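Local coordinates for transcriptional regulator, LacI family protein (Rhodococcus jostii, PDB 3K9C), which probably acts as a DNA-binding transcription factor that recognises cis-regulatory sequences, as LacI-family regulators generally do, at residues Asp28-Ile33 against Ala240-Ala244; Val44-Ala48 against Ala61-Cys67; Leu73-Phe77 against Ala135-Gly139; Val103-Asp109 against Ala260-Leu265; Asp222-Arg227 against Leu269-Ala273. One frame throughout, in Å; residues are numbered along the deposited sequence.

Interaction 1: Asp28-Ile33 against Ala240-Ala244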
# COMPACT_ATOMS: atom_id res chain seq x y z
N ASP B 28 -3.27 -0.12 -8.17
CA ASP B 28 -3.72 -0.97 -9.28
C ASP B 28 -3.95 -0.15 -10.55
O ASP B 28 -3.55 -0.54 -11.64
CB ASP B 28 -5.03 -1.69 -8.95
CG ASP B 28 -4.90 -2.68 -7.82
OD1 ASP B 28 -3.95 -3.49 -7.83
OD2 ASP B 28 -5.76 -2.66 -6.92
N LEU B 29 -4.62 0.99 -10.39
CA LEU B 29 -4.90 1.87 -11.52
C LEU B 29 -3.61 2.41 -12.12
O LEU B 29 -3.47 2.43 -13.34
CB LEU B 29 -5.81 3.04 -11.09
CG LEU B 29 -7.30 2.71 -10.86
CD1 LEU B 29 -8.05 3.93 -10.37
CD2 LEU B 29 -7.92 2.21 -12.17
N VAL B 30 -2.67 2.82 -11.28
CA VAL B 30 -1.41 3.35 -11.80
C VAL B 30 -0.67 2.29 -12.61
O VAL B 30 -0.20 2.57 -13.72
CB VAL B 30 -0.47 3.83 -10.66
CG1 VAL B 30 0.95 3.97 -11.19
CG2 VAL B 30 -0.95 5.18 -10.11
N GLU B 31 -0.54 1.09 -12.06
CA GLU B 31 0.14 0.02 -12.77
C GLU B 31 -0.45 -0.18 -14.15
O GLU B 31 0.28 -0.24 -15.14
CB GLU B 31 0.06 -1.30 -12.00
CG GLU B 31 0.62 -2.49 -12.77
CD GLU B 31 0.72 -3.74 -11.92
OE1 GLU B 31 0.17 -3.76 -10.80
OE2 GLU B 31 1.36 -4.72 -12.38
N GLN B 32 -1.77 -0.27 -14.22
CA GLN B 32 -2.44 -0.46 -15.49
C GLN B 32 -2.35 0.76 -16.41
O GLN B 32 -2.28 0.62 -17.63
CB GLN B 32 -3.89 -0.89 -15.26
CG GLN B 32 -3.99 -2.21 -14.52
CD GLN B 32 -3.25 -3.32 -15.26
OE1 GLN B 32 -2.74 -4.26 -14.65
NE2 GLN B 32 -3.20 -3.22 -16.58
N ILE B 33 -2.36 1.97 -15.83
CA ILE B 33 -2.26 3.17 -16.65
C ILE B 33 -0.91 3.19 -17.37
O ILE B 33 -0.83 3.52 -18.55
CB ILE B 33 -2.42 4.46 -15.81
CG1 ILE B 33 -3.88 4.57 -15.35
CG2 ILE B 33 -2.00 5.69 -16.62
CD1 ILE B 33 -4.15 5.71 -14.39
N ALA B 240 -9.91 -2.59 -12.94
CA ALA B 240 -8.82 -1.63 -13.04
C ALA B 240 -8.19 -1.54 -14.45
O ALA B 240 -7.97 -0.44 -14.97
CB ALA B 240 -7.75 -1.97 -12.02
N THR B 241 -7.91 -2.68 -15.05
CA THR B 241 -7.30 -2.68 -16.38
C THR B 241 -8.14 -1.92 -17.40
O THR B 241 -7.64 -1.04 -18.08
CB THR B 241 -7.05 -4.10 -16.88
OG1 THR B 241 -6.27 -4.82 -15.92
CG2 THR B 241 -6.28 -4.07 -18.20
N HIS B 242 -9.43 -2.25 -17.49
CA HIS B 242 -10.30 -1.56 -18.44
C HIS B 242 -10.50 -0.09 -18.08
O HIS B 242 -10.63 0.76 -18.95
CB HIS B 242 -11.66 -2.26 -18.53
CG HIS B 242 -12.57 -1.68 -19.57
ND1 HIS B 242 -13.88 -2.08 -19.73
CD2 HIS B 242 -12.35 -0.73 -20.52
CE1 HIS B 242 -14.43 -1.41 -20.73
NE2 HIS B 242 -13.52 -0.58 -21.22
N MSE B 243 -10.53 0.20 -16.78
CA MSE B 243 -10.69 1.58 -16.35
C MSE B 243 -9.44 2.38 -16.73
O MSE B 243 -9.55 3.52 -17.17
CB MSE B 243 -10.92 1.62 -14.84
CG MSE B 243 -11.46 2.96 -14.35
SE MSE B 243 -11.97 2.84 -12.47
CE MSE B 243 -13.67 1.97 -12.75
N ALA B 244 -8.27 1.78 -16.56
CA ALA B 244 -7.01 2.45 -16.90
C ALA B 244 -6.91 2.72 -18.40
O ALA B 244 -6.51 3.81 -18.82
CB ALA B 244 -5.83 1.60 -16.45
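The flat carboxamide of Q32 turns one face to T241: OG1 of T241 lies over it, 3.4 Å from Q32 CD, and the methyl CG2 sits above the same face, beyond NE2. No hydrogen bond links the two. This is helix-on-helix packing in the amino-terminal lobe of a periplasmic-binding-protein-like fold, where helices 24-39 and 240-255 lie side by side on that lobe's sheet. Their local axes come within 8.3 Å and cross at -57°. Such closeness rests on A240 and A244, one helical turn apart, whose CB atoms both point at the other helix. CB of A240 touches CB of D28, at 4.1 Å. Beneath the helices, L29 reaches inward with CD2, which meets A240 O and packs 4.1 Å from CB of M243, a selenomethionine. L29 and I33 also rest on L73 of the sheet, while L29 and M243 share V94. The other flank of helix 24-39 belongs to the dimer, where E31 OE2 hydrogen-bonds to S52 OG of the second subunit. A bend at chi2 (-57°) folds the Q32 chain back over T241. A244 is packed closely, its CB 3.4 Å from Q32 CB and 3.5 Å from I33 N.

Interaction 2: Val44-Ala48 against Ala61-Cys67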
# COMPACT_ATOMS: atom_id res chain seq x y z
N VAL B 44 4.51 8.08 -18.69
CA VAL B 44 3.68 8.59 -17.62
C VAL B 44 4.51 9.27 -16.57
O VAL B 44 5.58 8.78 -16.19
CB VAL B 44 2.86 7.46 -16.96
CG1 VAL B 44 2.22 7.97 -15.68
CG2 VAL B 44 1.78 6.97 -17.92
N MSE B 45 4.03 10.42 -16.12
CA MSE B 45 4.70 11.15 -15.07
C MSE B 45 3.75 11.15 -13.87
O MSE B 45 2.66 11.69 -13.94
CB MSE B 45 4.99 12.58 -15.50
CG MSE B 45 6.16 13.19 -14.78
SE MSE B 45 5.88 15.07 -14.48
CE MSE B 45 5.81 15.05 -12.53
N LEU B 46 4.17 10.50 -12.79
CA LEU B 46 3.37 10.44 -11.58
C LEU B 46 3.70 11.63 -10.70
O LEU B 46 4.82 12.13 -10.72
CB LEU B 46 3.71 9.19 -10.77
CG LEU B 46 3.65 7.82 -11.43
CD1 LEU B 46 4.30 6.80 -10.50
CD2 LEU B 46 2.21 7.47 -11.71
N SER B 47 2.70 12.07 -9.95
CA SER B 47 2.86 13.16 -8.98
C SER B 47 2.00 12.63 -7.85
O SER B 47 0.78 12.48 -8.01
CB SER B 47 2.30 14.47 -9.51
OG SER B 47 2.54 15.51 -8.57
N ALA B 48 2.63 12.35 -6.72
CA ALA B 48 1.91 11.76 -5.60
C ALA B 48 1.29 12.71 -4.58
O ALA B 48 1.84 13.77 -4.28
CB ALA B 48 2.81 10.76 -4.88
N ALA B 61 2.97 20.59 -9.53
CA ALA B 61 4.19 19.88 -9.88
C ALA B 61 4.09 19.34 -11.31
O ALA B 61 5.07 19.39 -12.07
CB ALA B 61 4.43 18.73 -8.92
N LEU B 62 2.93 18.82 -11.69
CA LEU B 62 2.74 18.31 -13.04
C LEU B 62 2.81 19.45 -14.05
O LEU B 62 3.25 19.26 -15.18
CB LEU B 62 1.38 17.62 -13.19
CG LEU B 62 1.24 16.14 -12.85
CD1 LEU B 62 -0.18 15.68 -13.14
CD2 LEU B 62 2.23 15.33 -13.68
N MSE B 63 2.36 20.62 -13.63
CA MSE B 63 2.33 21.79 -14.50
C MSE B 63 3.73 22.24 -14.88
O MSE B 63 3.94 22.85 -15.94
CB MSE B 63 1.56 22.92 -13.83
CG MSE B 63 0.13 22.55 -13.51
SE MSE B 63 -0.90 22.23 -15.12
CE MSE B 63 -0.53 20.33 -15.35
N ARG B 64 4.71 21.94 -14.03
CA ARG B 64 6.08 22.31 -14.32
C ARG B 64 6.67 21.30 -15.29
O ARG B 64 7.88 21.26 -15.51
CB ARG B 64 6.90 22.38 -13.04
CG ARG B 64 6.56 23.57 -12.16
CD ARG B 64 7.65 23.80 -11.12
NE ARG B 64 7.62 22.80 -10.05
CZ ARG B 64 6.75 22.81 -9.05
NH1 ARG B 64 5.84 23.76 -8.96
NH2 ARG B 64 6.79 21.85 -8.13
N GLU B 65 5.82 20.47 -15.87
CA GLU B 65 6.28 19.47 -16.81
C GLU B 65 5.51 19.54 -18.13
O GLU B 65 4.52 20.26 -18.24
CB GLU B 65 6.13 18.09 -16.19
CG GLU B 65 6.88 17.93 -14.88
CD GLU B 65 8.38 17.82 -15.06
OE1 GLU B 65 8.82 17.19 -16.05
OE2 GLU B 65 9.12 18.36 -14.20
N ARG B 66 5.97 18.79 -19.13
CA ARG B 66 5.33 18.81 -20.44
C ARG B 66 4.22 17.78 -20.60
O ARG B 66 4.21 17.01 -21.56
CB ARG B 66 6.38 18.64 -21.53
CG ARG B 66 7.50 19.68 -21.46
CD ARG B 66 6.94 21.10 -21.50
NE ARG B 66 7.98 22.12 -21.36
CZ ARG B 66 8.98 22.29 -22.22
NH1 ARG B 66 9.09 21.53 -23.30
NH2 ARG B 66 9.89 23.24 -22.00
N CYS B 67 3.28 17.77 -19.66
CA CYS B 67 2.16 16.84 -19.70
C CYS B 67 1.12 17.33 -20.70
O CYS B 67 0.69 18.49 -20.63
CB CYS B 67 1.50 16.73 -18.31
SG CYS B 67 2.61 16.19 -17.00
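M45, a selenomethionine on strand 42-49, pushes its selenium into the turn that ends helix 55-63. SE lies 3.7 Å from CD2 of L62 as the two side chains slide past each other in opposite directions, and the terminal CE stays beside the same methyl. SG of C67 touches the selenium more loosely, at 4.3 Å. E65 crosses this side chain at about a right angle with its CB and CG against SE; the modelled selenium-to-CG separation is too short to be trusted in detail. Two residues along the strand, S47 sets CB 3.9 Å from L62 CG, while its OG faces CB of A61.

What positions these groups lies one layer out. With OG anti to the backbone N (chi1 -177°), S47 reaches the helix and hydrogen-bonds to A58 O. The strand is tied through M45 and S47 to strand 13-20, on which L62 also packs through V18. An inverse gamma turn centred on R66 brings the chain from helix into strand 67-73, completing a beta-alpha-beta crossover. Outside this pair of segments, the E65 carboxylate forms a salt bridge, through OE2, with R66 NH2 of the second subunit.

The seam between strand and helix end is therefore mainly apolar, cohering through selenium, sulfur and methyl contacts, and E65 ties it to the dimer by charge.

Interaction 3: Leu73-Phe77 against Ala135-Gly139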
# COMPACT_ATOMS: atom_id res chain seq x y z
N LEU B 73 -6.59 10.71 -10.19
CA LEU B 73 -7.28 9.57 -9.58
C LEU B 73 -7.98 9.97 -8.28
O LEU B 73 -7.34 10.41 -7.33
CB LEU B 73 -6.29 8.44 -9.32
CG LEU B 73 -5.39 7.99 -10.47
CD1 LEU B 73 -4.72 6.66 -10.10
CD2 LEU B 73 -6.19 7.85 -11.75
N GLY B 74 -9.30 9.81 -8.24
CA GLY B 74 -10.05 10.15 -7.04
C GLY B 74 -9.78 11.54 -6.48
O GLY B 74 -9.71 11.71 -5.27
N THR B 75 -9.65 12.52 -7.36
CA THR B 75 -9.38 13.90 -6.94
C THR B 75 -10.46 14.50 -6.04
O THR B 75 -11.63 14.14 -6.14
CB THR B 75 -9.19 14.82 -8.17
OG1 THR B 75 -8.82 16.13 -7.74
CG2 THR B 75 -10.47 14.89 -8.99
N ARG B 76 -10.05 15.43 -5.19
CA ARG B 76 -10.98 16.10 -4.27
C ARG B 76 -11.16 17.57 -4.67
O ARG B 76 -11.78 18.35 -3.94
CB ARG B 76 -10.46 16.02 -2.83
CG ARG B 76 -10.08 14.62 -2.37
CD ARG B 76 -11.26 13.66 -2.45
NE ARG B 76 -12.21 13.87 -1.36
CZ ARG B 76 -11.98 13.53 -0.10
NH1 ARG B 76 -10.83 12.95 0.24
NH2 ARG B 76 -12.90 13.76 0.83
N PHE B 77 -10.62 17.95 -5.82
CA PHE B 77 -10.74 19.31 -6.33
C PHE B 77 -12.19 19.67 -6.58
O PHE B 77 -12.96 18.84 -7.08
CB PHE B 77 -9.99 19.46 -7.66
CG PHE B 77 -8.52 19.72 -7.52
CD1 PHE B 77 -7.92 19.80 -6.27
CD2 PHE B 77 -7.74 19.94 -8.66
CE1 PHE B 77 -6.57 20.09 -6.15
CE2 PHE B 77 -6.38 20.23 -8.55
CZ PHE B 77 -5.79 20.31 -7.29
N ALA B 135 -17.98 8.13 3.87
CA ALA B 135 -18.09 9.52 4.25
C ALA B 135 -18.16 10.39 3.00
O ALA B 135 -19.03 10.20 2.16
CB ALA B 135 -16.89 9.93 5.11
N ASP B 136 -17.24 11.34 2.88
CA ASP B 136 -17.25 12.24 1.73
C ASP B 136 -16.21 11.89 0.68
O ASP B 136 -15.91 12.70 -0.20
CB ASP B 136 -17.06 13.69 2.19
CG ASP B 136 -18.19 14.17 3.08
OD1 ASP B 136 -19.36 14.01 2.68
OD2 ASP B 136 -17.91 14.72 4.17
N ALA B 137 -15.63 10.70 0.77
CA ALA B 137 -14.64 10.29 -0.21
C ALA B 137 -15.35 10.03 -1.53
O ALA B 137 -16.54 9.74 -1.55
CB ALA B 137 -13.93 9.04 0.25
N PRO B 138 -14.63 10.16 -2.65
CA PRO B 138 -15.26 9.90 -3.95
C PRO B 138 -15.92 8.53 -3.91
O PRO B 138 -15.30 7.55 -3.48
CB PRO B 138 -14.08 9.94 -4.91
CG PRO B 138 -13.21 11.01 -4.29
CD PRO B 138 -13.26 10.67 -2.82
N GLY B 139 -17.18 8.47 -4.34
CA GLY B 139 -17.88 7.20 -4.34
C GLY B 139 -18.72 6.99 -3.10
O GLY B 139 -19.64 6.18 -3.09
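R76 and P138 meet between the two lobes of the periplasmic-binding-protein-like fold, each on a loop that follows a strand. Most of the contact is van der Waals. The arginine chain crosses the pyrrolidine ring at about a right angle, with CD of R76 3.6 Å from CD of P138. CG of the proline points at the opposing backbone, 3.7 Å from G74 O and a little farther from T75 O. Bends at chi2 (-59°) and chi3 (-76°) fold R76 over the ring, and one face of its guanidinium is then laid over P138 CD and A137 CA, the latter 4.0 Å above the plane.

The polar approaches between the loops are looser. NH2 of R76 comes to 3.4 Å from D136 O, obliquely to the guanidinium plane. The carboxylate of D136 is more distant, with OD2 6.1 Å from R76 NH2.

Firm hydrogen bonds serve to shape the first loop. T75 OG1 accepts from F77 N at 3.2 Å, forming an ST turn, and is also bonded to OE2 of E55, whose OE1 meets R76 N. R96 bonds to T75 O and F77 O, and it touches P138 as well. On the other loop, G139 is the N-cap of helix 140-153.

A bound glycerol, probably from the crystallisation liquor, lies about 6 Å from the P138 side chain, near the interlobe cleft, where effectors bind in many relatives. A contact made largely of van der Waals packing is consistent with lobes that can shift against each other.

Interaction 4: Val103-Asp109 against Ala260-Leu265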
# COMPACT_ATOMS: atom_id res chain seq x y z
N VAL B 103 -14.26 18.60 -18.73
CA VAL B 103 -13.39 17.74 -17.94
C VAL B 103 -13.95 16.32 -18.02
O VAL B 103 -15.04 16.05 -17.53
CB VAL B 103 -13.34 18.16 -16.45
CG1 VAL B 103 -12.47 17.19 -15.66
CG2 VAL B 103 -12.77 19.57 -16.33
N GLY B 104 -13.20 15.43 -18.66
CA GLY B 104 -13.65 14.06 -18.81
C GLY B 104 -13.58 13.23 -17.54
O GLY B 104 -12.92 13.60 -16.58
N ALA B 105 -14.28 12.10 -17.54
CA ALA B 105 -14.29 11.22 -16.39
C ALA B 105 -14.48 9.78 -16.82
O ALA B 105 -15.16 9.50 -17.80
CB ALA B 105 -15.37 11.63 -15.43
N VAL B 106 -13.86 8.89 -16.06
CA VAL B 106 -13.94 7.45 -16.28
C VAL B 106 -14.11 6.89 -14.87
O VAL B 106 -13.18 6.92 -14.06
CB VAL B 106 -12.65 6.91 -16.92
CG1 VAL B 106 -12.67 5.40 -16.94
CG2 VAL B 106 -12.51 7.46 -18.34
N ARG B 107 -15.31 6.39 -14.59
CA ARG B 107 -15.64 5.87 -13.27
C ARG B 107 -16.53 4.64 -13.33
O ARG B 107 -17.13 4.33 -14.37
CB ARG B 107 -16.35 6.96 -12.47
CG ARG B 107 -17.62 7.47 -13.14
CD ARG B 107 -17.96 8.89 -12.71
NE ARG B 107 -19.17 9.40 -13.35
CZ ARG B 107 -20.41 9.05 -13.02
NH1 ARG B 107 -20.62 8.18 -12.04
NH2 ARG B 107 -21.44 9.56 -13.68
N GLY B 108 -16.62 3.94 -12.20
CA GLY B 108 -17.45 2.75 -12.14
C GLY B 108 -18.85 3.13 -11.72
O GLY B 108 -19.08 4.21 -11.16
N ASP B 109 -19.81 2.26 -12.00
CA ASP B 109 -21.20 2.51 -11.63
C ASP B 109 -21.36 2.09 -10.17
O ASP B 109 -21.81 0.98 -9.89
CB ASP B 109 -22.13 1.69 -12.53
CG ASP B 109 -23.58 2.15 -12.44
OD1 ASP B 109 -24.04 2.48 -11.32
OD2 ASP B 109 -24.25 2.17 -13.49
N ALA B 260 -15.02 16.27 -24.18
CA ALA B 260 -14.86 15.50 -22.95
C ALA B 260 -16.06 14.60 -22.70
O ALA B 260 -17.21 15.01 -22.87
CB ALA B 260 -14.65 16.43 -21.78
N VAL B 261 -15.80 13.36 -22.29
CA VAL B 261 -16.86 12.39 -22.04
C VAL B 261 -16.87 11.87 -20.60
O VAL B 261 -15.82 11.74 -19.96
CB VAL B 261 -16.72 11.17 -22.99
CG1 VAL B 261 -17.77 10.13 -22.66
CG2 VAL B 261 -16.86 11.61 -24.44
N ASP B 262 -18.07 11.58 -20.10
CA ASP B 262 -18.27 11.03 -18.77
C ASP B 262 -18.58 9.54 -18.98
O ASP B 262 -19.73 9.17 -19.18
CB ASP B 262 -19.45 11.71 -18.08
CG ASP B 262 -19.81 11.05 -16.75
OD1 ASP B 262 -18.93 10.99 -15.86
OD2 ASP B 262 -20.96 10.59 -16.60
N LEU B 263 -17.54 8.71 -18.95
CA LEU B 263 -17.68 7.28 -19.17
C LEU B 263 -17.89 6.44 -17.91
O LEU B 263 -17.00 6.34 -17.06
CB LEU B 263 -16.45 6.77 -19.93
CG LEU B 263 -16.46 5.30 -20.36
CD1 LEU B 263 -17.66 5.03 -21.25
CD2 LEU B 263 -15.17 4.99 -21.10
N VAL B 264 -19.07 5.84 -17.79
CA VAL B 264 -19.38 5.00 -16.64
C VAL B 264 -19.25 3.52 -17.00
O VAL B 264 -19.88 3.06 -17.96
CB VAL B 264 -20.81 5.26 -16.12
CG1 VAL B 264 -21.14 4.30 -14.99
CG2 VAL B 264 -20.92 6.70 -15.62
N LEU B 265 -18.45 2.79 -16.24
CA LEU B 265 -18.21 1.37 -16.47
C LEU B 265 -18.95 0.45 -15.49
O LEU B 265 -19.11 0.77 -14.31
CB LEU B 265 -16.71 1.09 -16.39
CG LEU B 265 -15.81 2.07 -17.15
CD1 LEU B 265 -14.36 1.64 -17.01
CD2 LEU B 265 -16.22 2.13 -18.62
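R107 and D262 join two parallel neighbours in the sheet, strands 104-108 and 262-270, by a diagonal salt bridge. From CB of R107 the chain starts between the backbone N and carbonyl carbon (chi1 58°), which turns it back over the adjoining strand. CG passes 4.1 Å from L263 O, close to V264 CG2, and CD runs on toward D262 OD1. NE then bonds that oxygen at 3.0 Å, almost in the guanidinium plane. CZ has V264 CG2 centred over one face of the group, 3.5 Å above it, and NH1 lies 3.9 Å from the same methyl. At the tip NH2 reaches D262 OD2 at 3.1 Å, somewhat out of plane. The grip is thus side-on, one nitrogen to each oxygen; both oxygens use their syn lone pairs, and the two planes are only 24° apart.

Beneath the side chains the strands follow regular parallel pairing, with A105 bonded to V261 O and L263, and R107 to L263 O and L265. D109 N extends the ladder to L265 O at 2.8 Å. OD1 of D109 then caps A112 N, starting helix 110-123.

The face bearing V106, L263 and L265 is the inner one: V106 CG1 is 4.1 Å from L265 CD1, and M243 and A246 of helix 240-255 cover it. On the other face D262 and V264 are exposed and R107 partly so, while A105 is buried.

Surface water probably weakens the electrostatic gain of the salt bridge, yet the paired bonds and the methyl over one face should hold the guanidinium in a fixed orientation against the sheet.

Interaction 5: Asp222-Arg227 against Leu269-Ala273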
# COMPACT_ATOMS: atom_id res chain seq x y z
N ASP B 222 -11.66 -4.85 -5.42
CA ASP B 222 -10.96 -6.08 -5.81
C ASP B 222 -9.48 -5.73 -5.93
O ASP B 222 -8.86 -5.95 -6.97
CB ASP B 222 -11.48 -6.65 -7.15
CG ASP B 222 -10.96 -8.06 -7.43
OD1 ASP B 222 -10.68 -8.80 -6.46
OD2 ASP B 222 -10.84 -8.45 -8.62
N SER B 223 -8.94 -5.17 -4.86
CA SER B 223 -7.54 -4.77 -4.82
C SER B 223 -6.71 -5.93 -4.28
O SER B 223 -7.27 -6.96 -3.91
CB SER B 223 -7.37 -3.53 -3.94
OG SER B 223 -7.62 -3.82 -2.58
N ARG B 224 -5.39 -5.75 -4.24
CA ARG B 224 -4.49 -6.80 -3.77
C ARG B 224 -4.85 -7.33 -2.39
O ARG B 224 -4.59 -8.49 -2.07
CB ARG B 224 -3.04 -6.30 -3.75
CG ARG B 224 -2.74 -5.24 -2.69
CD ARG B 224 -1.25 -4.91 -2.63
NE ARG B 224 -0.44 -6.06 -2.24
CZ ARG B 224 -0.35 -6.53 -1.00
NH1 ARG B 224 -1.01 -5.93 -0.01
NH2 ARG B 224 0.40 -7.60 -0.75
N LEU B 225 -5.47 -6.49 -1.58
CA LEU B 225 -5.86 -6.88 -0.23
C LEU B 225 -6.85 -8.05 -0.27
O LEU B 225 -6.73 -8.99 0.49
CB LEU B 225 -6.52 -5.70 0.49
CG LEU B 225 -5.72 -4.39 0.58
CD1 LEU B 225 -6.60 -3.28 1.10
CD2 LEU B 225 -4.52 -4.60 1.49
N ALA B 226 -7.81 -7.96 -1.18
CA ALA B 226 -8.85 -8.97 -1.32
C ALA B 226 -8.41 -10.34 -1.83
O ALA B 226 -8.99 -11.37 -1.46
CB ALA B 226 -9.97 -8.44 -2.21
N ARG B 227 -7.38 -10.36 -2.67
CA ARG B 227 -6.93 -11.62 -3.23
C ARG B 227 -5.90 -12.36 -2.37
O ARG B 227 -5.60 -13.53 -2.63
CB ARG B 227 -6.36 -11.39 -4.63
CG ARG B 227 -4.95 -10.83 -4.65
CD ARG B 227 -4.57 -10.29 -6.02
NE ARG B 227 -5.32 -9.07 -6.32
CZ ARG B 227 -4.95 -8.18 -7.23
NH1 ARG B 227 -3.83 -8.37 -7.93
NH2 ARG B 227 -5.67 -7.08 -7.43
N LEU B 269 -19.28 -8.69 -9.50
CA LEU B 269 -19.07 -9.33 -8.22
C LEU B 269 -17.98 -10.38 -8.30
O LEU B 269 -17.93 -11.16 -9.24
CB LEU B 269 -20.36 -10.00 -7.73
CG LEU B 269 -20.18 -10.82 -6.45
CD1 LEU B 269 -19.93 -9.89 -5.28
CD2 LEU B 269 -21.43 -11.67 -6.19
N VAL B 270 -17.12 -10.39 -7.30
CA VAL B 270 -16.05 -11.36 -7.22
C VAL B 270 -16.21 -12.06 -5.89
O VAL B 270 -15.86 -11.51 -4.84
CB VAL B 270 -14.67 -10.67 -7.30
CG1 VAL B 270 -13.56 -11.73 -7.19
CG2 VAL B 270 -14.54 -9.90 -8.59
N ARG B 271 -16.76 -13.26 -5.94
CA ARG B 271 -17.00 -14.06 -4.74
C ARG B 271 -15.80 -14.86 -4.31
O ARG B 271 -15.16 -15.54 -5.11
CB ARG B 271 -18.15 -15.06 -4.96
CG ARG B 271 -19.53 -14.46 -4.97
CD ARG B 271 -20.52 -15.49 -5.46
NE ARG B 271 -20.17 -15.96 -6.80
CZ ARG B 271 -20.93 -16.74 -7.55
NH1 ARG B 271 -22.10 -17.16 -7.10
NH2 ARG B 271 -20.51 -17.09 -8.76
N ARG B 272 -15.50 -14.78 -3.02
CA ARG B 272 -14.39 -15.52 -2.46
C ARG B 272 -14.94 -16.21 -1.22
O ARG B 272 -16.01 -16.82 -1.30
CB ARG B 272 -13.21 -14.59 -2.16
CG ARG B 272 -12.62 -13.97 -3.43
CD ARG B 272 -11.13 -13.62 -3.27
NE ARG B 272 -10.54 -13.16 -4.53
CZ ARG B 272 -10.65 -11.92 -5.00
NH1 ARG B 272 -11.32 -10.99 -4.33
NH2 ARG B 272 -10.09 -11.60 -6.17
N ALA B 273 -14.27 -16.10 -0.08
CA ALA B 273 -14.74 -16.81 1.10
C ALA B 273 -15.26 -16.01 2.29
O ALA B 273 -15.44 -16.57 3.38
CB ALA B 273 -13.63 -17.75 1.58
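Near the hinge side of the periplasmic-binding-protein-like fold, the loop after strand 216-218 of the second lobe (D222-R227) meets the end of strand 262-270 (L269-A273). D222 and R272 form the salt bridge between them. The guanidinium approaches end-on and gives both NH groups to a single oxygen, OD1 of D222: NH2 at 2.9 Å and 155°, NH1 at 3.1 Å with a more bent angle of 140°. NH2 uses the syn lone pair of OD1, whereas NH1 meets that oxygen close to the line of its own C-O bond. Carboxylate and guanidinium are 29° from coplanar, so the bridge is nearly flat.

Both faces of the R272 guanidinium are covered. Over one lies the weakly bonded helical turn at about 224-227, with A226 C toward the rim and R227 CA 4.1 Å above the centre; V270 CG1 closes on the opposite face, 3.4 Å above the plane and also toward the rim. R272 stays extended from CG to NE, which carries the charge past A226 to D222. A226 CB packs 3.6 Å from NH1, and that nitrogen has a second acceptor in M233 O.

D222 adopts a left-handed backbone conformation, and its carbonyl accepts a weak bond from R227 NH2. This second arginine stays apart from the first, with R227 NE 5.4 Å from R272 NH2. D222 OD2 also lies 4.0 Å from CG2 of V270.

Interaction 1 is the hub, touching all the others. Its V30 CG1 packs 3.8 Å from L46 CD2 of interaction 2, and both contacts reach the second subunit. L29 CB lies 3.9 Å from L73 CD1, leading to interaction 3 at the cleft between the lobes, near the bound glycerol. M243 CE comes within 3.6 Å of G108 N in interaction 4, while D28 OD2 is 3.5 Å from S223 CA of interaction 5. Interactions 4 and 5 share strand 262-270, although their centres are about 24 Å apart. Interactions 2 and 5 are the most distant pair, about 32 Å between centres, yet R224 of interaction 5 also reaches the second subunit.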